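Local structure of putative DNA-binding protein (Ralstonia eutropha, 2OBP) at residues L53-V56 and L57-Q61. The protein probably binds DNA, in the manner of a small winged-helix-like domain. Numbering follows the deposited sequence. Where two conformers were deposited one is given.
Sequences LRRV and LTQLQ
Arg55 and Gln59, one helical turn apart on helix 50-62, meet through their side chains: Arg55 NH1 donates to Gln59 OE1 over 2.8 Å. The arginine CG stands anti to the backbone N (chi1 -176°), and bends at chi2 and chi3 then carry the guanidinium round to the Gln59 amide. Gln59 OE1 lies at the edge of the guanidinium, close to its plane, whereas the two flat groups are steeply inclined, 74° apart. Seen from the amide, the donor arrives at 127° to the C=O, tilted from the carbonyl plane. CG2 of Val56 sits 3.6 Å above the centre of one guanidinium face. The same NH1 also forms a salt bridge with Asp15, while Arg54 NH1 donates to Gly74 O, with a nitrate, probably from the crystallisation liquor, close to the Arg54 side chain.

Beneath these side chains the backbone follows the i to i+4 rule of an alpha-helix, with the carbonyls of Leu53, Arg54, Arg55 and Val56 taken by the amides of Leu57, Thr58, Gln59 and Leu60. The Leu57 N to Leu53 O bond, 2.8 Å, is representative. Thr58 OG1, beside its own backbone N, also lies 3.0 Å from Arg54 O.

The buried side of the helix is apolar. Leu53 CG meets Leu57 CD1 at 3.7 Å, and Val56 CG1 runs alongside Leu60 CD1 at 3.9 Å. Helix 39-46 receives Leu53 and Leu57, helix 16-28 takes Val56, and strand 66-70 lies against Leu57 and Leu60. With hairpin 66-70/76-80 following, helix 50-62 is placed as in winged-helix domains, where the helix before the wing is usually the recognition helix.

The chemistry thus divides the helix: hydrocarbon contacts join it to the domain core, while the cationic Arg55 is held by the Gln59 amide oxygen and the Asp15 carboxylate, the latter probably offsetting its charge.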
# COMPACT_ATOMS: atom_id res chain seq x y z
N LEU A 53 -4.13 7.50 -4.59
CA LEU A 53 -3.80 6.19 -4.04
C LEU A 53 -3.71 5.17 -5.16
O LEU A 53 -2.77 4.34 -5.19
CB LEU A 53 -4.79 5.74 -2.95
CG LEU A 53 -4.52 4.29 -2.43
CD1 LEU A 53 -3.16 4.15 -1.70
CD2 LEU A 53 -5.69 3.78 -1.55
N ARG A 54 -4.70 5.16 -6.05
CA ARG A 54 -4.71 4.19 -7.16
C ARG A 54 -3.48 4.30 -8.06
O ARG A 54 -2.93 3.30 -8.49
CB ARG A 54 -6.00 4.28 -7.97
CG ARG A 54 -7.23 3.74 -7.20
CD ARG A 54 -8.41 3.61 -8.09
NE ARG A 54 -9.65 3.29 -7.36
CZ ARG A 54 -10.10 2.05 -7.10
NH1 ARG A 54 -9.41 0.97 -7.46
NH2 ARG A 54 -11.26 1.90 -6.46
N ARG A 55 -3.03 5.54 -8.30
CA ARG A 55 -1.85 5.79 -9.09
C ARG A 55 -0.62 5.19 -8.42
O ARG A 55 0.18 4.48 -9.03
CB ARG A 55 -1.70 7.32 -9.30
CG ARG A 55 -0.55 7.78 -10.20
CD ARG A 55 0.75 7.92 -9.46
NE ARG A 55 0.79 9.06 -8.53
CZ ARG A 55 1.81 9.39 -7.75
NH1 ARG A 55 2.92 8.69 -7.72
NH2 ARG A 55 1.73 10.49 -6.99
N VAL A 56 -0.47 5.51 -7.14
CA VAL A 56 0.65 5.01 -6.34
C VAL A 56 0.64 3.47 -6.28
O VAL A 56 1.68 2.81 -6.47
CB VAL A 56 0.64 5.62 -4.93
CG1 VAL A 56 1.57 4.86 -4.00
CG2 VAL A 56 0.97 7.15 -4.95
N LEU A 57 -0.53 2.88 -6.05
CA LEU A 57 -0.59 1.41 -5.99
C LEU A 57 -0.28 0.78 -7.31
O LEU A 57 0.28 -0.30 -7.35
CB LEU A 57 -1.95 0.92 -5.48
CG LEU A 57 -2.27 1.23 -4.00
CD1 LEU A 57 -3.73 0.85 -3.65
CD2 LEU A 57 -1.29 0.49 -3.07
N THR A 58 -0.75 1.37 -8.42
CA THR A 58 -0.39 0.83 -9.71
C THR A 58 1.13 0.79 -9.86
O THR A 58 1.71 -0.16 -10.37
CB THR A 58 -1.04 1.60 -10.87
OG1 THR A 58 -2.48 1.39 -10.80
CG2 THR A 58 -0.48 1.14 -12.22
N GLN A 59 1.79 1.87 -9.44
CA GLN A 59 3.24 1.94 -9.53
C GLN A 59 3.93 0.96 -8.59
O GLN A 59 4.93 0.35 -8.96
CB GLN A 59 3.70 3.37 -9.23
CG GLN A 59 3.31 4.37 -10.33
CD GLN A 59 3.57 5.83 -9.98
OE1 GLN A 59 3.64 6.18 -8.79
NE2 GLN A 59 3.74 6.68 -11.01
N LEU A 60 3.43 0.83 -7.36
CA LEU A 60 4.01 -0.17 -6.43
C LEU A 60 3.77 -1.61 -6.87
O LEU A 60 4.63 -2.49 -6.62
CB LEU A 60 3.51 0.05 -4.99
CG LEU A 60 3.96 1.37 -4.36
CD1 LEU A 60 3.29 1.53 -2.98
CD2 LEU A 60 5.52 1.44 -4.30
N GLN A 61 2.60 -1.87 -7.48
CA GLN A 61 2.28 -3.19 -8.02
C GLN A 61 3.22 -3.51 -9.19
O GLN A 61 3.80 -4.59 -9.29
CB GLN A 61 0.79 -3.21 -8.44
CG GLN A 61 0.17 -4.57 -8.65
CD GLN A 61 -1.18 -4.48 -9.33
OE1 GLN A 61 -1.44 -3.58 -10.10
NE2 GLN A 61 -2.05 -5.44 -9.04